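Putative peptidase (Chlamydophila abortus, PDB 3CE2) probably acts as a zinc-dependent oligopeptidase of the M3B family that breaks down a variety of small bioactive peptides. Local coordinates at residues A[274-279]-A[534-539]; A[342-347]-A[561-566]; A[395-400]-A[438-443]; A[549-554]-A[582-587]. All coordinates share one frame; numbering follows the deposited sequence.

Contact 1 of 4, residues A[274-279]-A[534-539]; sequences NNIPTT and YVYQYA
Ile276 and Tyr536 supply the van der Waals half of this contact, their side chains coming from opposite directions. The tyrosine holds CG between its backbone N and carbonyl carbon (chi1 83°), which sends the ring out from the N-terminal part of helix 536-553, and its hydroxyl OH ends 3.9 Å from Ile276 CG1. The touching atom on this side is thus a polar one. Within the helix, Gln537 CG lies 3.6 Å above one face of the Tyr536 ring, displaced toward the rim, which probably helps to set the ring's rotation.

The polar half is looser. Asn274 and Gln537 cross at about a right angle with their amide planes 50° apart, and Asn274 OD1 stays 4.1 Å from Gln537 NE2, too long for a hydrogen bond. The glutamine chain runs extended beyond CG, so its amide comes near the asparagine although the backbones remain well apart. The Gln537 side chain is also about 8 Å from that of the zinc ligand Glu430.

Backbone bonding shapes the first segment. Asn275, with positive phi, is the C-prime residue of a Schellman motif that ends helix 266-271, where Ile276 N bonds back to Leu271 O.

Around the pair, Leu271 touches both Ile276 and Tyr536, the Tyr536 ring meets that of Tyr281, and Leu576 of helix 575-581 packs on Ile276. The N-terminal part of helix 536-553 thus lies beside the turn between helices 266-271 and 278-289.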
loop_
_atom_site.group_PDB
_atom_site.type_symbol
_atom_site.label_atom_id
_atom_site.label_comp_id
_atom_site.label_asym_id
_atom_site.label_seq_id
_atom_site.Cartn_x
_atom_site.Cartn_y
_atom_site.Cartn_z
ATOM N N ASN A 274 2.069 14.042 -5.694
ATOM C CA ASN A 274 3.353 13.622 -5.153
ATOM C C ASN A 274 4.532 14.206 -5.899
ATOM O O ASN A 274 5.682 13.851 -5.629
ATOM C CB ASN A 274 3.457 12.113 -5.223
ATOM C CG ASN A 274 2.784 11.443 -4.070
ATOM O OD1 ASN A 274 2.251 10.340 -4.212
ATOM N ND2 ASN A 274 2.814 12.093 -2.899
ATOM N N ASN A 275 4.241 15.078 -6.858
ATOM C CA ASN A 275 5.279 15.707 -7.643
ATOM C C ASN A 275 6.212 14.718 -8.351
ATOM O O ASN A 275 7.432 14.866 -8.308
ATOM C CB ASN A 275 6.115 16.597 -6.754
ATOM C CG ASN A 275 6.939 17.547 -7.554
ATOM O OD1 ASN A 275 6.674 17.736 -8.739
ATOM N ND2 ASN A 275 7.950 18.145 -6.935
ATOM N N ILE A 276 5.651 13.715 -9.012
ATOM C CA ILE A 276 6.469 12.745 -9.709
ATOM C C ILE A 276 6.574 13.086 -11.202
ATOM O O ILE A 276 5.565 13.329 -11.865
ATOM C CB ILE A 276 5.877 11.353 -9.550
ATOM C CG1 ILE A 276 5.463 11.129 -8.084
ATOM C CG2 ILE A 276 6.839 10.272 -10.100
ATOM C CD1 ILE A 276 6.502 10.507 -7.255
ATOM N N PRO A 277 7.807 13.142 -11.731
ATOM C CA PRO A 277 7.963 13.404 -13.159
ATOM C C PRO A 277 7.462 12.199 -13.939
ATOM O O PRO A 277 7.716 11.064 -13.537
ATOM C CB PRO A 277 9.495 13.555 -13.336
ATOM C CG PRO A 277 10.044 13.681 -11.970
ATOM C CD PRO A 277 9.101 12.970 -11.053
ATOM N N THR A 278 6.768 12.437 -15.046
ATOM C CA THR A 278 6.216 11.329 -15.818
ATOM C C THR A 278 7.343 10.402 -16.238
ATOM O O THR A 278 7.138 9.200 -16.463
ATOM C CB THR A 278 5.471 11.792 -17.080
ATOM O OG1 THR A 278 6.420 12.075 -18.108
ATOM C CG2 THR A 278 4.617 13.027 -16.808
ATOM N N THR A 279 8.548 10.943 -16.329
ATOM C CA THR A 279 9.621 10.117 -16.846
ATOM C C THR A 279 9.943 8.977 -15.895
ATOM O O THR A 279 10.423 7.929 -16.300
ATOM C CB THR A 279 10.877 10.931 -17.169
ATOM O OG1 THR A 279 11.430 11.458 -15.955
ATOM C CG2 THR A 279 10.523 12.076 -18.119
ATOM N N TYR A 534 -2.104 4.146 -9.420
ATOM C CA TYR A 534 -1.431 4.017 -8.152
ATOM C C TYR A 534 -0.645 2.719 -8.065
ATOM O O TYR A 534 0.366 2.637 -7.356
ATOM C CB TYR A 534 -2.394 4.250 -6.972
ATOM C CG TYR A 534 -3.117 3.035 -6.468
ATOM C CD1 TYR A 534 -2.561 2.262 -5.451
ATOM C CD2 TYR A 534 -4.373 2.692 -6.974
ATOM C CE1 TYR A 534 -3.195 1.133 -4.958
ATOM C CE2 TYR A 534 -5.081 1.554 -6.504
ATOM N N VAL A 535 -1.088 1.724 -8.824
ATOM C CA VAL A 535 -0.402 0.434 -8.890
ATOM C C VAL A 535 1.127 0.479 -9.123
ATOM O O VAL A 535 1.879 -0.278 -8.488
ATOM C CB VAL A 535 -1.123 -0.534 -9.860
ATOM C CG1 VAL A 535 -0.192 -1.556 -10.406
ATOM C CG2 VAL A 535 -2.265 -1.230 -9.140
ATOM N N TYR A 536 1.609 1.379 -9.973
ATOM C CA TYR A 536 3.070 1.503 -10.130
ATOM C C TYR A 536 3.778 1.670 -8.786
ATOM O O TYR A 536 4.899 1.194 -8.615
ATOM C CB TYR A 536 3.465 2.614 -11.117
ATOM C CG TYR A 536 3.504 3.988 -10.519
ATOM C CD1 TYR A 536 4.720 4.611 -10.257
ATOM C CD2 TYR A 536 2.326 4.666 -10.208
ATOM C CE1 TYR A 536 4.767 5.897 -9.680
ATOM C CE2 TYR A 536 2.354 5.931 -9.636
ATOM C CZ TYR A 536 3.581 6.544 -9.374
ATOM O OH TYR A 536 3.617 7.798 -8.808
ATOM N N GLN A 537 3.114 2.301 -7.818
ATOM C CA GLN A 537 3.734 2.516 -6.505
ATOM C C GLN A 537 4.060 1.217 -5.779
ATOM O O GLN A 537 4.893 1.205 -4.880
ATOM C CB GLN A 537 2.872 3.392 -5.603
ATOM C CG GLN A 537 2.293 4.627 -6.266
ATOM C CD GLN A 537 1.484 5.472 -5.297
ATOM O OE1 GLN A 537 1.199 5.043 -4.188
ATOM N NE2 GLN A 537 1.116 6.674 -5.707
ATOM N N TYR A 538 3.412 0.118 -6.140
ATOM C CA TYR A 538 3.776 -1.163 -5.507
ATOM C C TYR A 538 5.175 -1.542 -5.923
ATOM O O TYR A 538 5.993 -1.965 -5.117
ATOM C CB TYR A 538 2.821 -2.290 -5.902
ATOM C CG TYR A 538 1.414 -2.146 -5.357
ATOM C CD1 TYR A 538 1.151 -1.365 -4.229
ATOM C CD2 TYR A 538 0.350 -2.808 -5.956
ATOM C CE1 TYR A 538 -0.144 -1.239 -3.722
ATOM C CE2 TYR A 538 -0.940 -2.701 -5.454
ATOM C CZ TYR A 538 -1.181 -1.917 -4.344
ATOM O OH TYR A 538 -2.465 -1.815 -3.864
ATOM N N ALA A 539 5.427 -1.359 -7.211
ATOM C CA ALA A 539 6.704 -1.636 -7.834
ATOM C C ALA A 539 7.831 -0.707 -7.356
ATOM O O ALA A 539 8.921 -1.163 -6.991
ATOM C CB ALA A 539 6.538 -1.527 -9.319
#

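Contact 2 of 4, residues A[342-347]-A[561-566]; sequences SPLGTE and NSYLNF
Leu344 points one methyl at the ring of Tyr563, while its own carbonyl oxygen lies near Leu564, which follows Tyr563 in helix 559-567. The methyl CD2 of Leu344 comes within 4.2 Å of Tyr563 CD2, meeting the aromatic ring obliquely. Tyr563 places CG opposite its backbone N (chi1 178°), carrying the ring off its helix toward the leucine. The CA–CB bond of Leu344 does not itself aim at that helix; the outer end of its extended side chain closes the distance. Leu564 behaves likewise, its branch turning inward until CD2 lies 4.2 Å from Leu344 O, a methyl beside a backbone oxygen with no hydrogen bond between them.

In the largely helical M3 peptidase fold, this contact packs the short 3-10 turn 342-344, which lies between helices 330-340 and 345-357, on helix 559-567. Gly345 N is bonded to Ser342 O at 2.8 Å. Gly345 then takes a positive phi of 96°, a backbone conformation readily open to glycine, and the chain swings into the following helix.

The Leu344 side chain also packs on Asn436 and Leu439 of helix 431-447. Tyr563 touches Ala432 and Leu435 of that helix, and its ring also meets Phe548 with planes about 55° apart. The side chain of Tyr563 lies about 9 Å from that of the zinc ligand His406.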
loop_
_atom_site.group_PDB
_atom_site.type_symbol
_atom_site.label_atom_id
_atom_site.label_comp_id
_atom_site.label_asym_id
_atom_site.label_seq_id
_atom_site.Cartn_x
_atom_site.Cartn_y
_atom_site.Cartn_z
ATOM N N SER A 342 19.232 -8.246 12.295
ATOM C CA SER A 342 20.479 -7.646 12.812
ATOM C C SER A 342 21.250 -6.710 11.850
ATOM O O SER A 342 21.885 -5.752 12.289
ATOM C CB SER A 342 21.427 -8.686 13.456
ATOM O OG SER A 342 21.875 -9.659 12.529
ATOM N N PRO A 343 21.210 -6.971 10.539
ATOM C CA PRO A 343 21.861 -5.967 9.694
ATOM C C PRO A 343 21.241 -4.568 9.802
ATOM O O PRO A 343 21.806 -3.612 9.277
ATOM C CB PRO A 343 21.681 -6.522 8.286
ATOM C CG PRO A 343 21.505 -7.985 8.486
ATOM C CD PRO A 343 20.703 -8.105 9.756
ATOM N N LEU A 344 20.096 -4.431 10.467
ATOM C CA LEU A 344 19.521 -3.106 10.656
ATOM C C LEU A 344 20.116 -2.434 11.881
ATOM O O LEU A 344 19.777 -1.291 12.218
ATOM C CB LEU A 344 18.010 -3.181 10.763
ATOM C CG LEU A 344 17.301 -3.689 9.510
ATOM C CD1 LEU A 344 15.820 -3.579 9.692
ATOM C CD2 LEU A 344 17.728 -2.908 8.300
ATOM N N GLY A 345 21.019 -3.144 12.547
ATOM C CA GLY A 345 21.744 -2.554 13.653
ATOM C C GLY A 345 21.177 -2.848 15.025
ATOM O O GLY A 345 19.967 -3.015 15.204
ATOM N N THR A 346 22.078 -2.902 16.000
ATOM C CA THR A 346 21.741 -3.142 17.395
ATOM C C THR A 346 20.569 -2.283 17.847
ATOM O O THR A 346 19.656 -2.764 18.518
ATOM C CB THR A 346 22.962 -2.844 18.298
ATOM O OG1 THR A 346 24.008 -3.743 17.953
ATOM C CG2 THR A 346 22.630 -3.041 19.756
ATOM N N GLU A 347 20.597 -1.009 17.482
ATOM C CA GLU A 347 19.617 -0.085 18.015
ATOM C C GLU A 347 18.219 -0.348 17.496
ATOM O O GLU A 347 17.283 -0.377 18.283
ATOM C CB GLU A 347 20.039 1.351 17.745
ATOM C CG GLU A 347 21.482 1.607 18.143
ATOM C CD GLU A 347 21.660 2.978 18.758
ATOM O OE1 GLU A 347 20.635 3.587 19.141
ATOM O OE2 GLU A 347 22.816 3.449 18.860
ATOM N N ASN A 561 22.911 3.974 7.601
ATOM C CA ASN A 561 22.559 5.290 8.131
ATOM C C ASN A 561 21.521 5.937 7.278
ATOM O O ASN A 561 20.599 6.571 7.769
ATOM C CB ASN A 561 23.772 6.201 8.241
ATOM C CG ASN A 561 24.663 5.799 9.380
ATOM O OD1 ASN A 561 24.231 5.775 10.532
ATOM N ND2 ASN A 561 25.901 5.426 9.066
ATOM N N SER A 562 21.673 5.751 5.986
ATOM C CA SER A 562 20.756 6.307 5.026
ATOM C C SER A 562 19.332 5.753 5.158
ATOM O O SER A 562 18.348 6.513 5.135
ATOM C CB SER A 562 21.315 6.119 3.627
ATOM O OG SER A 562 22.226 7.177 3.347
ATOM N N TYR A 563 19.220 4.440 5.319
ATOM C CA TYR A 563 17.906 3.856 5.451
ATOM C C TYR A 563 17.295 4.409 6.725
ATOM O O TYR A 563 16.139 4.831 6.735
ATOM C CB TYR A 563 17.977 2.342 5.493
ATOM C CG TYR A 563 16.633 1.673 5.679
ATOM C CD1 TYR A 563 15.603 1.886 4.784
ATOM C CD2 TYR A 563 16.407 0.802 6.732
ATOM C CE1 TYR A 563 14.388 1.290 4.952
ATOM C CE2 TYR A 563 15.182 0.176 6.889
ATOM C CZ TYR A 563 14.188 0.428 5.996
ATOM O OH TYR A 563 12.967 -0.179 6.153
ATOM N N LEU A 564 18.103 4.444 7.783
ATOM C CA LEU A 564 17.640 4.910 9.070
ATOM C C LEU A 564 17.182 6.350 8.962
ATOM O O LEU A 564 16.139 6.714 9.540
ATOM C CB LEU A 564 18.724 4.729 10.128
ATOM C CG LEU A 564 18.676 3.451 11.016
ATOM C CD1 LEU A 564 17.694 2.356 10.574
ATOM C CD2 LEU A 564 20.057 2.826 11.224
ATOM N N ASN A 565 17.926 7.159 8.197
ATOM C CA ASN A 565 17.561 8.575 7.988
ATOM C C ASN A 565 16.265 8.686 7.204
ATOM O O ASN A 565 15.431 9.577 7.453
ATOM C CB ASN A 565 18.641 9.334 7.239
ATOM C CG ASN A 565 19.824 9.705 8.119
ATOM O OD1 ASN A 565 19.831 9.453 9.326
ATOM N ND2 ASN A 565 20.841 10.304 7.505
ATOM N N PHE A 566 16.084 7.769 6.260
ATOM C CA PHE A 566 14.835 7.718 5.541
ATOM C C PHE A 566 13.667 7.463 6.527
ATOM O O PHE A 566 12.642 8.109 6.484
ATOM C CB PHE A 566 14.916 6.630 4.478
ATOM C CG PHE A 566 13.591 6.142 4.033
ATOM C CD1 PHE A 566 12.873 6.834 3.087
ATOM C CD2 PHE A 566 13.059 4.989 4.562
ATOM C CE1 PHE A 566 11.637 6.377 2.668
ATOM C CE2 PHE A 566 11.829 4.529 4.153
ATOM C CZ PHE A 566 11.112 5.225 3.207
#

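Contact 3 of 4, residues A[395-400]-A[438-443]; sequences YDVSVI and MLLMDS
Leu440 drives one methyl, CD2, against Ser398, 3.7 Å from both its CA and its CB. The leucine carries CG opposite the backbone N (chi1 165°), which extends the branch from helix 431-447 toward helix 394-416. Its other methyl, CD1, turns to Val397 and sits a looser 4.5 Å from Val397 CG1. One leucine therefore spans two consecutive residues of the facing helix, and the small serine lets the backbones come close, with Ser398 CA and Leu440 CA 7.3 Å apart.

The serine meets the leucine with carbon, while its hydroxyl is turned to its own helix: Ser398 OG donates to Tyr395 O at 3.1 Å, approaching at a C=O...O angle of 133° and tilted 20° from the carbonyl plane. That carbonyl also accepts the helical bond from Val399 N, so it holds two donors.

Further out, Leu336 and Ile337 of helix 330-340 pack on Val397, and Ser340 of the same helix touches Leu440. One and two turns beyond Ser398 come His402 and His406, zinc ligands in an HExxH pattern; the third protein ligand, Glu430, immediately precedes helix 431-447. The contact thus joins the two helices associated with the metal site.

With the hydroxyl held by a backbone carbonyl, only carbon atoms make the close approaches across this interface, which implies association through shape and burial rather than directed polar bonds.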
loop_
_atom_site.group_PDB
_atom_site.type_symbol
_atom_site.label_atom_id
_atom_site.label_comp_id
_atom_site.label_asym_id
_atom_site.label_seq_id
_atom_site.Cartn_x
_atom_site.Cartn_y
_atom_site.Cartn_z
ATOM N N TYR A 395 4.407 -17.876 8.308
ATOM C CA TYR A 395 3.637 -16.734 7.833
ATOM C C TYR A 395 3.430 -15.708 8.952
ATOM O O TYR A 395 3.639 -14.520 8.744
ATOM C CB TYR A 395 2.286 -17.164 7.266
ATOM C CG TYR A 395 1.416 -15.981 6.912
ATOM C CD1 TYR A 395 1.650 -15.232 5.738
ATOM C CD2 TYR A 395 0.376 -15.584 7.757
ATOM C CE1 TYR A 395 0.848 -14.115 5.404
ATOM C CE2 TYR A 395 -0.426 -14.472 7.451
ATOM C CZ TYR A 395 -0.190 -13.740 6.275
ATOM O OH TYR A 395 -0.993 -12.640 5.995
ATOM N N ASP A 396 3.028 -16.176 10.132
ATOM C CA ASP A 396 2.913 -15.328 11.327
ATOM C C ASP A 396 4.174 -14.513 11.597
ATOM O O ASP A 396 4.123 -13.288 11.749
ATOM C CB ASP A 396 2.626 -16.169 12.574
ATOM C CG ASP A 396 1.166 -16.556 12.714
ATOM O OD1 ASP A 396 0.338 -15.672 13.009
ATOM O OD2 ASP A 396 0.856 -17.762 12.571
ATOM N N VAL A 397 5.307 -15.201 11.683
ATOM C CA VAL A 397 6.577 -14.548 11.963
ATOM C C VAL A 397 6.814 -13.385 11.002
ATOM O O VAL A 397 7.173 -12.287 11.425
ATOM C CB VAL A 397 7.742 -15.541 11.891
ATOM C CG1 VAL A 397 9.034 -14.863 12.279
ATOM C CG2 VAL A 397 7.473 -16.715 12.812
ATOM N N SER A 398 6.572 -13.605 9.715
ATOM C CA SER A 398 6.821 -12.556 8.739
ATOM C C SER A 398 5.822 -11.383 8.867
ATOM O O SER A 398 6.126 -10.240 8.499
ATOM C CB SER A 398 6.807 -13.125 7.323
ATOM O OG SER A 398 5.506 -13.007 6.808
ATOM N N VAL A 399 4.640 -11.667 9.394
ATOM C CA VAL A 399 3.661 -10.621 9.650
ATOM C C VAL A 399 4.178 -9.702 10.774
ATOM O O VAL A 399 4.034 -8.477 10.718
ATOM C CB VAL A 399 2.258 -11.226 9.960
ATOM C CG1 VAL A 399 1.339 -10.197 10.566
ATOM C CG2 VAL A 399 1.643 -11.775 8.688
ATOM N N ILE A 400 4.813 -10.294 11.783
ATOM C CA ILE A 400 5.524 -9.495 12.773
ATOM C C ILE A 400 6.617 -8.659 12.101
ATOM O O ILE A 400 6.749 -7.470 12.398
ATOM C CB ILE A 400 6.202 -10.367 13.812
ATOM C CG1 ILE A 400 5.182 -11.099 14.648
ATOM C CG2 ILE A 400 7.090 -9.537 14.718
ATOM C CD1 ILE A 400 5.838 -12.045 15.617
ATOM N N MET A 438 11.789 -9.122 3.395
ATOM C CA MET A 438 12.884 -9.601 2.545
ATOM C C MET A 438 14.132 -9.953 3.335
ATOM O O MET A 438 14.731 -10.997 3.132
ATOM C CB MET A 438 13.192 -8.575 1.453
ATOM C CG MET A 438 12.052 -8.433 0.437
ATOM S SD MET A 438 11.918 -9.889 -0.627
ATOM C CE MET A 438 10.156 -10.161 -0.666
ATOM N N LEU A 439 14.511 -9.074 4.245
ATOM C CA LEU A 439 15.604 -9.316 5.165
ATOM C C LEU A 439 15.407 -10.620 5.925
ATOM O O LEU A 439 16.327 -11.415 6.040
ATOM C CB LEU A 439 15.679 -8.162 6.155
ATOM C CG LEU A 439 16.891 -8.073 7.086
ATOM C CD1 LEU A 439 18.202 -8.589 6.433
ATOM C CD2 LEU A 439 17.030 -6.628 7.591
ATOM N N LEU A 440 14.217 -10.827 6.475
ATOM C CA LEU A 440 13.943 -12.044 7.238
ATOM C C LEU A 440 14.239 -13.303 6.396
ATOM O O LEU A 440 15.012 -14.164 6.810
ATOM C CB LEU A 440 12.503 -12.028 7.724
ATOM C CG LEU A 440 11.907 -13.331 8.241
ATOM C CD1 LEU A 440 12.387 -13.607 9.628
ATOM C CD2 LEU A 440 10.385 -13.278 8.227
ATOM N N MET A 441 13.630 -13.403 5.215
ATOM C CA MET A 441 13.940 -14.472 4.267
ATOM C C MET A 441 15.441 -14.542 3.906
ATOM O O MET A 441 16.047 -15.608 3.921
ATOM C CB MET A 441 13.090 -14.343 3.002
ATOM C CG MET A 441 11.644 -14.800 3.137
ATOM S SD MET A 441 10.691 -14.282 1.673
ATOM C CE MET A 441 9.027 -14.366 2.329
ATOM N N ASP A 442 16.050 -13.417 3.595
ATOM C CA ASP A 442 17.478 -13.423 3.346
ATOM C C ASP A 442 18.279 -14.071 4.467
ATOM O O ASP A 442 19.135 -14.918 4.219
ATOM C CB ASP A 442 18.000 -12.018 3.135
ATOM C CG ASP A 442 19.442 -12.016 2.694
ATOM O OD1 ASP A 442 19.665 -12.387 1.527
ATOM O OD2 ASP A 442 20.343 -11.666 3.500
ATOM N N SER A 443 18.013 -13.660 5.700
ATOM C CA SER A 443 18.737 -14.174 6.852
ATOM C C SER A 443 18.450 -15.636 7.113
ATOM O O SER A 443 19.345 -16.368 7.531
ATOM C CB SER A 443 18.398 -13.380 8.106
ATOM O OG SER A 443 18.900 -12.064 8.015
#

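Contact 4 of 4, residues A[549-554]-A[582-587]; sequences LEKILN and SGLDMG
Lys551 sends its ammonium group to the carbonyl end of the flat peptide that links Gly583 to Leu584: NZ lies beyond Gly583 O and well out of the peptide plane, 3.2 Å from that oxygen. The donor's position is in keeping with a weak hydrogen bond. The second flat group, the carboxylate of Asp585, is approached on the anti side of OD1 by a backbone N-H of its own segment.

The carbonyl that receives the lysine belongs to a Schellman motif. Gly583, with positive phi, is the C-prime residue that ends helix 575-581, and Leu584 N bonds back to Leu579 O. The chain then leaves the helix with the Gly583 carbonyl turned outward, toward helix 536-553.

Lys551 starts from the last turns of that helix with CG beside its backbone N, runs extended along its methylenes and bends only at its end. Its amine NZ also passes 3.6 Å from Leu584 CD1, the two side chains sliding past each other in opposite directions. Leu584 otherwise packs on Ala544, Cys547 and Phe548 of the same helix, so the weak polar contact of the lysine borders an apolar seam. Ala559 of helix 559-567 touches the lysine as well.

Toward helix 590-607 the loop tightens into an Asx turn, in which Gly587 N donates to Asp585 OD1 at 2.8 Å with an N-H...O angle of 130°, and the donor N lies 23° out of the carboxylate plane.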
loop_
_atom_site.group_PDB
_atom_site.type_symbol
_atom_site.label_atom_id
_atom_site.label_comp_id
_atom_site.label_asym_id
_atom_site.label_seq_id
_atom_site.Cartn_x
_atom_site.Cartn_y
_atom_site.Cartn_z
ATOM N N LEU A 549 17.999 -2.474 0.849
ATOM C CA LEU A 549 18.430 -3.744 1.440
ATOM C C LEU A 549 19.757 -4.262 0.866
ATOM O O LEU A 549 20.651 -4.686 1.611
ATOM C CB LEU A 549 17.319 -4.799 1.306
ATOM C CG LEU A 549 17.681 -6.150 1.891
ATOM C CD1 LEU A 549 18.094 -6.021 3.355
ATOM C CD2 LEU A 549 16.534 -7.133 1.716
ATOM N N GLU A 550 19.888 -4.223 -0.457
ATOM C CA GLU A 550 21.097 -4.706 -1.120
ATOM C C GLU A 550 22.334 -3.929 -0.646
ATOM O O GLU A 550 23.352 -4.525 -0.304
ATOM C CB GLU A 550 20.934 -4.604 -2.632
ATOM C CG GLU A 550 22.151 -5.057 -3.450
ATOM C CD GLU A 550 22.263 -6.572 -3.580
ATOM O OE1 GLU A 550 21.551 -7.309 -2.851
ATOM O OE2 GLU A 550 23.067 -7.021 -4.425
ATOM N N LYS A 551 22.229 -2.604 -0.598
ATOM C CA LYS A 551 23.304 -1.781 -0.080
ATOM C C LYS A 551 23.655 -2.179 1.347
ATOM O O LYS A 551 24.828 -2.227 1.713
ATOM C CB LYS A 551 22.925 -0.303 -0.128
ATOM C CG LYS A 551 22.777 0.257 -1.530
ATOM C CD LYS A 551 22.390 1.754 -1.539
ATOM C CE LYS A 551 22.677 2.334 -2.927
ATOM N NZ LYS A 551 21.747 3.420 -3.342
ATOM N N ILE A 552 22.642 -2.479 2.156
ATOM C CA ILE A 552 22.894 -2.794 3.547
ATOM C C ILE A 552 23.575 -4.147 3.658
ATOM O O ILE A 552 24.498 -4.311 4.447
ATOM C CB ILE A 552 21.599 -2.761 4.392
ATOM C CG1 ILE A 552 21.196 -1.320 4.674
ATOM C CG2 ILE A 552 21.776 -3.535 5.718
ATOM C CD1 ILE A 552 19.710 -1.153 4.908
ATOM N N LEU A 553 23.132 -5.131 2.882
ATOM C CA LEU A 553 23.775 -6.456 2.979
ATOM C C LEU A 553 25.216 -6.491 2.426
ATOM O O LEU A 553 25.948 -7.436 2.655
ATOM C CB LEU A 553 22.923 -7.545 2.336
ATOM C CG LEU A 553 21.546 -7.750 2.963
ATOM C CD1 LEU A 553 20.583 -8.512 2.009
ATOM C CD2 LEU A 553 21.672 -8.440 4.327
ATOM N N ASN A 554 25.613 -5.449 1.710
ATOM C CA ASN A 554 26.959 -5.364 1.157
ATOM C C ASN A 554 27.839 -4.296 1.806
ATOM O O ASN A 554 28.973 -4.074 1.373
ATOM C CB ASN A 554 26.861 -5.103 -0.336
ATOM C CG ASN A 554 26.404 -6.315 -1.087
ATOM O OD1 ASN A 554 26.860 -7.431 -0.822
ATOM N ND2 ASN A 554 25.491 -6.116 -2.028
ATOM N N SER A 582 18.285 10.204 0.868
ATOM C CA SER A 582 18.715 8.916 1.428
ATOM C C SER A 582 19.539 8.048 0.479
ATOM O O SER A 582 19.758 6.864 0.756
ATOM C CB SER A 582 17.501 8.116 1.878
ATOM O OG SER A 582 16.786 8.804 2.879
ATOM N N GLY A 583 19.981 8.625 -0.639
ATOM C CA GLY A 583 20.860 7.927 -1.598
ATOM C C GLY A 583 20.175 7.142 -2.702
ATOM O O GLY A 583 20.842 6.467 -3.475
ATOM N N LEU A 584 18.843 7.203 -2.772
ATOM C CA LEU A 584 18.104 6.561 -3.853
ATOM C C LEU A 584 17.616 7.607 -4.824
ATOM O O LEU A 584 16.706 8.350 -4.519
ATOM C CB LEU A 584 16.904 5.790 -3.319
ATOM C CG LEU A 584 17.196 4.315 -3.085
ATOM C CD1 LEU A 584 18.434 4.175 -2.200
ATOM C CD2 LEU A 584 16.012 3.602 -2.471
ATOM N N ASP A 585 18.209 7.681 -5.999
ATOM C CA ASP A 585 17.729 8.645 -6.954
ATOM C C ASP A 585 16.861 7.968 -8.014
ATOM O O ASP A 585 17.370 7.442 -9.015
ATOM C CB ASP A 585 18.900 9.383 -7.588
ATOM C CG ASP A 585 18.459 10.572 -8.421
ATOM O OD1 ASP A 585 17.280 10.623 -8.853
ATOM O OD2 ASP A 585 19.316 11.453 -8.651
ATOM N N MET A 586 15.550 7.978 -7.783
ATOM C CA MET A 586 14.609 7.315 -8.678
ATOM C C MET A 586 14.591 8.028 -10.016
ATOM O O MET A 586 14.051 7.519 -10.984
ATOM C CB MET A 586 13.199 7.296 -8.089
ATOM C CG MET A 586 13.106 6.796 -6.657
ATOM S SD MET A 586 13.551 5.053 -6.476
ATOM C CE MET A 586 12.202 4.239 -7.349
ATOM N N GLY A 587 15.175 9.218 -10.069
ATOM C CA GLY A 587 15.324 9.925 -11.336
ATOM C C GLY A 587 16.382 9.248 -12.200
ATOM O O GLY A 587 16.539 9.566 -13.379
#

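In the fold
Contacts 2 and 3 are buried and essentially apolar, whereas contacts 1 and 4 are only partly buried and bring polar ends into play: two neighbouring amides without a hydrogen bond in the first, a weak lysine-to-carbonyl bond in the other. Helix 536-553 serves both of these, near its start in contact 1 and near its end in contact 4, their centres 18 Å apart. Each also involves a loop leaving a helix through a Schellman motif. Contacts 2, 3 and 4 touch one another: Leu344 packs on Leu439 between contacts 2 and 3, Tyr563 on Ile552 between 2 and 4, and Met438 on Leu549 between 3 and 4, in one continuous packing. Contact 1 touches none of them.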